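Local coordinates for protein LamCAT (Aquimarina, PDB 6JH5) that probably hydrolyses laminarin, a beta-1,3-linked glucan, as a bacterial laminarinase of glycoside hydrolase family 16, at residues S18-E23 against M70-R75; W100-N105 against N196-L201. All blocks are in the same frame, centred on the assembly; numbering follows the deposited sequence.

Both contacts join antiparallel chain segments of the beta-jelly-roll. They are linked through neighbouring strands: 63-71 pairs with 197-205, and M70 N and T72 N probably donate to L201 O and I199 O. Contact 1 lies at an edge, where the short strand 21-22 adds to 63-71. It is partly buried. One side carries M70, W20 and F22, while the outer parts are held by two salt bridges and a bridging water. Contact 2 is buried and closer to the centre of the chain. It pairs strands 95-103 and 197-205 by regular backbone bonds and packs aromatic and aliphatic side chains. No salt bridge joins its segments.

Contact 1 (S18-E23 against M70-R75)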
loop_
_atom_site.group_PDB
_atom_site.type_symbol
_atom_site.label_atom_id
_atom_site.label_comp_id
_atom_site.label_asym_id
_atom_site.label_seq_id
_atom_site.Cartn_x
_atom_site.Cartn_y
_atom_site.Cartn_z
ATOM N N SER A 18 15.284 -1.254 10.034
ATOM C CA SER A 18 14.564 -1.321 11.322
ATOM C C SER A 18 13.435 -0.286 11.349
ATOM O O SER A 18 12.702 -0.229 12.295
ATOM C CB SER A 18 15.511 -1.126 12.437
ATOM O OG SER A 18 15.898 0.211 12.477
ATOM N N ASP A 19 13.255 0.431 10.236
ATOM C CA ASP A 19 12.143 1.407 10.110
ATOM C C ASP A 19 10.834 0.658 9.846
ATOM O O ASP A 19 9.835 1.260 9.861
ATOM C CB ASP A 19 12.439 2.482 9.063
ATOM C CG ASP A 19 13.669 3.309 9.407
ATOM O OD1 ASP A 19 13.936 3.447 10.563
ATOM O OD2 ASP A 19 14.345 3.742 8.497
ATOM N N TRP A 20 10.892 -0.648 9.632
ATOM C CA TRP A 20 9.667 -1.434 9.352
ATOM C C TRP A 20 9.266 -2.332 10.530
ATOM O O TRP A 20 10.098 -2.966 11.085
ATOM C CB TRP A 20 9.839 -2.295 8.105
ATOM C CG TRP A 20 10.161 -1.564 6.845
ATOM C CD1 TRP A 20 11.399 -1.354 6.333
ATOM C CD2 TRP A 20 9.236 -0.995 5.904
ATOM N NE1 TRP A 20 11.318 -0.691 5.148
ATOM C CE2 TRP A 20 10.007 -0.458 4.860
ATOM C CE3 TRP A 20 7.843 -0.890 5.838
ATOM C CZ2 TRP A 20 9.438 0.183 3.773
ATOM C CZ3 TRP A 20 7.281 -0.251 4.765
ATOM C CH2 TRP A 20 8.072 0.271 3.751
ATOM N N VAL A 21 7.972 -2.320 10.822
ATOM C CA VAL A 21 7.272 -3.133 11.855
ATOM C C VAL A 21 6.364 -4.112 11.096
ATOM O O VAL A 21 5.822 -3.727 10.111
ATOM C CB VAL A 21 6.455 -2.193 12.768
ATOM C CG1 VAL A 21 5.675 -2.948 13.808
ATOM C CG2 VAL A 21 7.372 -1.191 13.430
ATOM N N PHE A 22 6.187 -5.320 11.606
ATOM C CA PHE A 22 5.424 -6.342 10.857
ATOM C C PHE A 22 4.139 -6.755 11.552
ATOM O O PHE A 22 4.121 -6.870 12.737
ATOM C CB PHE A 22 6.297 -7.576 10.636
ATOM C CG PHE A 22 7.446 -7.337 9.694
ATOM C CD1 PHE A 22 8.576 -6.657 10.104
ATOM C CD2 PHE A 22 7.386 -7.775 8.388
ATOM C CE1 PHE A 22 9.625 -6.433 9.237
ATOM C CE2 PHE A 22 8.439 -7.548 7.525
ATOM C CZ PHE A 22 9.544 -6.867 7.948
ATOM N N GLU A 23 3.099 -6.955 10.764
ATOM C CA GLU A 23 1.852 -7.469 11.358
ATOM C C GLU A 23 1.916 -8.997 11.373
ATOM O O GLU A 23 2.673 -9.570 10.629
ATOM C CB GLU A 23 0.609 -7.069 10.572
ATOM C CG GLU A 23 0.417 -5.575 10.442
ATOM C CD GLU A 23 0.051 -4.828 11.703
ATOM O OE1 GLU A 23 -0.013 -5.452 12.742
ATOM O OE2 GLU A 23 -0.141 -3.642 11.605
ATOM N N MET A 70 3.800 -4.976 6.187
ATOM C CA MET A 70 4.843 -4.283 6.966
ATOM C C MET A 70 4.587 -2.775 6.906
ATOM O O MET A 70 4.012 -2.339 5.948
ATOM C CB MET A 70 6.227 -4.661 6.438
ATOM C CG MET A 70 6.392 -4.408 4.979
ATOM S SD MET A 70 7.788 -5.320 4.218
ATOM C CE MET A 70 9.190 -4.330 4.751
ATOM N N LYS A 71 5.008 -2.052 7.930
ATOM C CA LYS A 71 4.653 -0.618 8.020
ATOM C C LYS A 71 5.754 0.181 8.714
ATOM O O LYS A 71 6.535 -0.386 9.391
ATOM C CB LYS A 71 3.359 -0.470 8.821
ATOM C CG LYS A 71 3.426 -1.032 10.232
ATOM C CD LYS A 71 2.098 -1.085 10.921
ATOM C CE LYS A 71 2.232 -1.531 12.359
ATOM N NZ LYS A 71 0.932 -1.650 13.044
ATOM N N THR A 72 5.737 1.485 8.487
ATOM C CA THR A 72 6.710 2.382 9.153
ATOM C C THR A 72 6.067 3.032 10.382
ATOM O O THR A 72 6.682 3.854 10.985
ATOM C CB THR A 72 7.307 3.424 8.200
ATOM O OG1 THR A 72 6.336 4.382 7.799
ATOM C CG2 THR A 72 7.953 2.789 6.986
ATOM N N GLN A 73 4.862 2.602 10.708
ATOM C CA GLN A 73 4.122 3.180 11.853
ATOM C C GLN A 73 4.989 3.054 13.105
ATOM O O GLN A 73 5.484 2.017 13.357
ATOM C CB GLN A 73 2.814 2.416 12.053
ATOM C CG GLN A 73 1.940 2.985 13.153
ATOM C CD GLN A 73 0.635 2.243 13.267
ATOM O OE1 GLN A 73 0.489 1.136 12.810
ATOM N NE2 GLN A 73 -0.318 2.884 13.896
ATOM N N GLY A 74 5.155 4.158 13.819
ATOM C CA GLY A 74 5.942 4.171 15.061
ATOM C C GLY A 74 7.425 4.357 14.812
ATOM O O GLY A 74 8.168 4.402 15.763
ATOM N N ARG A 75 7.808 4.445 13.550
ATOM C CA ARG A 75 9.230 4.624 13.206
ATOM C C ARG A 75 9.407 5.866 12.329
ATOM O O ARG A 75 10.219 6.678 12.643
ATOM C CB ARG A 75 9.722 3.377 12.464
ATOM C CG ARG A 75 9.682 2.080 13.267
ATOM C CD ARG A 75 10.705 1.973 14.405
ATOM N NE ARG A 75 12.039 2.207 13.883
ATOM C CZ ARG A 75 12.766 3.289 14.056
ATOM N NH1 ARG A 75 12.411 4.208 14.927
ATOM N NH2 ARG A 75 13.901 3.405 13.405
HETATM O O HOH W 1 1.490 -3.969 14.759
#
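V21 and K71 form the antiparallel hydrogen-bonded pair by which strand 21-22 joins the edge of strand 63-71 in the jelly-roll. V21 N donates to K71 O (2.8 Å), and K71 N returns a bond to V21 O. The next pair, F22 with M70, is non-hydrogen-bonded, and M70 packs against two rings. Its CB lies over a face of F22, 4.1 Å from the ring centroid. Its CG stands above the W20 indole plane near CE3, beyond the rim. Its SD sits obliquely to the F22 ring and above the W20 face at a distance, a Met-aromatic contact to both. A bend at chi3 (-78°) turns CE over the five-membered ring of W20, 3.7 Å from its centroid. T72 CG2 covers the opposite face, over the six-membered ring. W20 is clamped between two methyls, and its NE1 is bonded to D10.

R75 holds the loop end. Bends at chi2 and chi3 bring the guanidinium edge to S18, where NE donates to S18 O (3.0 Å, 163°) from above that carbonyl's plane. NH2 forms a salt bridge with D19 OD1 (2.8 Å), and D19 OD2 is bonded to W8. At the other end, K71 is extended beyond CG. Its NZ forms a salt bridge with E23 OE2 (2.7 Å) from above the carboxylate plane, bonds Q73 OE1, and donates to a water that itself donates to E23 OE1.

Contact 2 (W100-N105 against N196-L201); sequences WMLGDN and NFFILL
W100-G103 and F197-L201 run antiparallel, with strand axes at 145° and 4.4 Å apart at their closest. W100 with L200 and L102 with F198 are hydrogen-bonded pairs, and M101 with I199 is a non-hydrogen-bonded pair between them. Beyond the strand, D104 N donates to N196 O (2.9 Å).

W100, L102, F198 and L200 share one face. The W100 indole lies over L200, whose CB is 3.6 Å from the centroid of the five-membered ring. W100 NE1 is bonded to N202. F198 chi1 (63°) puts CG between the backbone N and the carbonyl carbon and turns the ring back over the L102 carbonyl oxygen; the L102 side chain lies alongside, with CB 3.5 Å from F198 CZ. D104 OD1 meets the ring edge in plane, 3.3 Å from F198 CD2, while D104 OD2 is hydrogen-bonded to S77. G103 CA packs over the centre of the F197 ring (3.7 Å).

On the other face, M101 CE touches I199 CG1, and I199 continues onto V228 and V230. W100 touches E116 and D118, the first two acids of the family 16 ExDxxE signature. The W100 face therefore probably belongs to the concave, substrate-binding side of the jelly-roll, as in other family members.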
loop_
_atom_site.group_PDB
_atom_site.type_symbol
_atom_site.label_atom_id
_atom_site.label_comp_id
_atom_site.label_asym_id
_atom_site.label_seq_id
_atom_site.Cartn_x
_atom_site.Cartn_y
_atom_site.Cartn_z
ATOM N N TRP A 100 0.859 1.774 0.266
ATOM C CA TRP A 100 -0.160 2.727 0.738
ATOM C C TRP A 100 0.272 3.398 2.038
ATOM O O TRP A 100 1.366 3.191 2.467
ATOM C CB TRP A 100 -1.479 1.965 0.883
ATOM C CG TRP A 100 -1.483 0.725 1.734
ATOM C CD1 TRP A 100 -0.780 -0.425 1.550
ATOM C CD2 TRP A 100 -2.348 0.466 2.853
ATOM N NE1 TRP A 100 -1.114 -1.363 2.487
ATOM C CE2 TRP A 100 -2.087 -0.844 3.294
ATOM C CE3 TRP A 100 -3.305 1.221 3.529
ATOM C CZ2 TRP A 100 -2.750 -1.411 4.379
ATOM C CZ3 TRP A 100 -3.970 0.653 4.588
ATOM C CH2 TRP A 100 -3.698 -0.646 5.006
ATOM N N MET A 101 -0.574 4.313 2.500
ATOM C CA MET A 101 -0.273 5.115 3.707
ATOM C C MET A 101 -1.524 5.243 4.568
ATOM O O MET A 101 -2.579 5.254 4.039
ATOM C CB MET A 101 0.170 6.530 3.320
ATOM C CG MET A 101 1.321 6.525 2.354
ATOM S SD MET A 101 1.964 8.223 2.012
ATOM C CE MET A 101 3.046 8.467 3.428
ATOM N N LEU A 102 -1.303 5.377 5.868
ATOM C CA LEU A 102 -2.382 5.619 6.853
ATOM C C LEU A 102 -1.970 6.780 7.748
ATOM O O LEU A 102 -0.824 6.931 8.003
ATOM C CB LEU A 102 -2.601 4.385 7.734
ATOM C CG LEU A 102 -3.382 3.250 7.100
ATOM C CD1 LEU A 102 -3.267 2.004 7.957
ATOM C CD2 LEU A 102 -4.840 3.617 6.879
ATOM N N GLY A 103 -2.960 7.510 8.218
ATOM C CA GLY A 103 -2.615 8.588 9.141
ATOM C C GLY A 103 -2.046 8.015 10.427
ATOM O O GLY A 103 -2.599 7.094 10.952
ATOM N N ASP A 104 -1.070 8.706 11.001
ATOM C CA ASP A 104 -0.438 8.308 12.281
ATOM C C ASP A 104 -1.489 8.302 13.389
ATOM O O ASP A 104 -1.336 7.567 14.327
ATOM C CB ASP A 104 0.564 9.362 12.742
ATOM C CG ASP A 104 1.983 9.138 12.276
ATOM O OD1 ASP A 104 2.231 8.130 11.612
ATOM O OD2 ASP A 104 2.804 9.986 12.575
ATOM N N ASN A 105 -2.576 9.035 13.206
ATOM C CA ASN A 105 -3.580 9.164 14.290
ATOM C C ASN A 105 -4.637 8.064 14.243
ATOM O O ASN A 105 -5.589 8.124 14.990
ATOM C CB ASN A 105 -4.170 10.563 14.400
ATOM C CG ASN A 105 -5.045 10.892 13.225
ATOM O OD1 ASN A 105 -5.083 10.153 12.275
ATOM N ND2 ASN A 105 -5.740 11.997 13.305
ATOM N N ASN A 196 0.484 13.767 9.648
ATOM C CA ASN A 196 1.527 12.777 9.323
ATOM C C ASN A 196 0.897 11.423 8.965
ATOM O O ASN A 196 -0.038 11.014 9.583
ATOM C CB ASN A 196 2.513 12.605 10.475
ATOM C CG ASN A 196 3.565 13.686 10.498
ATOM O OD1 ASN A 196 4.735 13.418 10.514
ATOM N ND2 ASN A 196 3.159 14.909 10.511
ATOM N N PHE A 197 1.477 10.804 7.941
ATOM C CA PHE A 197 1.074 9.464 7.462
ATOM C C PHE A 197 2.324 8.595 7.385
ATOM O O PHE A 197 3.374 9.049 7.063
ATOM C CB PHE A 197 0.464 9.517 6.055
ATOM C CG PHE A 197 -0.971 9.967 5.983
ATOM C CD1 PHE A 197 -1.344 11.202 6.458
ATOM C CD2 PHE A 197 -1.948 9.135 5.475
ATOM C CE1 PHE A 197 -2.664 11.608 6.406
ATOM C CE2 PHE A 197 -3.266 9.548 5.416
ATOM C CZ PHE A 197 -3.620 10.776 5.890
ATOM N N PHE A 198 2.106 7.325 7.666
ATOM C CA PHE A 198 3.154 6.290 7.590
ATOM C C PHE A 198 2.877 5.380 6.391
ATOM O O PHE A 198 1.842 5.457 5.843
ATOM C CB PHE A 198 3.281 5.522 8.901
ATOM C CG PHE A 198 2.058 4.747 9.304
ATOM C CD1 PHE A 198 1.816 3.480 8.814
ATOM C CD2 PHE A 198 1.179 5.279 10.217
ATOM C CE1 PHE A 198 0.701 2.774 9.213
ATOM C CE2 PHE A 198 0.063 4.569 10.603
ATOM C CZ PHE A 198 -0.186 3.337 10.084
ATOM N N ILE A 199 3.898 4.631 6.002
ATOM C CA ILE A 199 3.864 3.783 4.779
ATOM C C ILE A 199 3.610 2.316 5.117
ATOM O O ILE A 199 4.072 1.890 6.118
ATOM C CB ILE A 199 5.195 3.954 4.014
ATOM C CG1 ILE A 199 5.283 5.367 3.435
ATOM C CG2 ILE A 199 5.410 2.899 2.923
ATOM C CD1 ILE A 199 6.579 5.658 2.732
ATOM N N LEU A 200 2.870 1.653 4.245
ATOM C CA LEU A 200 2.646 0.199 4.357
ATOM C C LEU A 200 2.905 -0.476 3.009
ATOM O O LEU A 200 2.664 0.103 1.989
ATOM C CB LEU A 200 1.201 -0.102 4.760
ATOM C CG LEU A 200 0.717 0.559 6.044
ATOM C CD1 LEU A 200 -0.029 1.842 5.723
ATOM C CD2 LEU A 200 -0.184 -0.381 6.823
ATOM N N LEU A 201 3.359 -1.713 3.105
ATOM C CA LEU A 201 3.513 -2.633 1.960
ATOM C C LEU A 201 2.877 -3.964 2.349
ATOM O O LEU A 201 3.133 -4.412 3.418
ATOM C CB LEU A 201 4.988 -2.859 1.626
ATOM C CG LEU A 201 5.689 -1.703 0.929
ATOM C CD1 LEU A 201 7.183 -1.939 0.940
ATOM C CD2 LEU A 201 5.191 -1.508 -0.490
HETATM O O HOH W 2 -2.255 11.613 11.300
#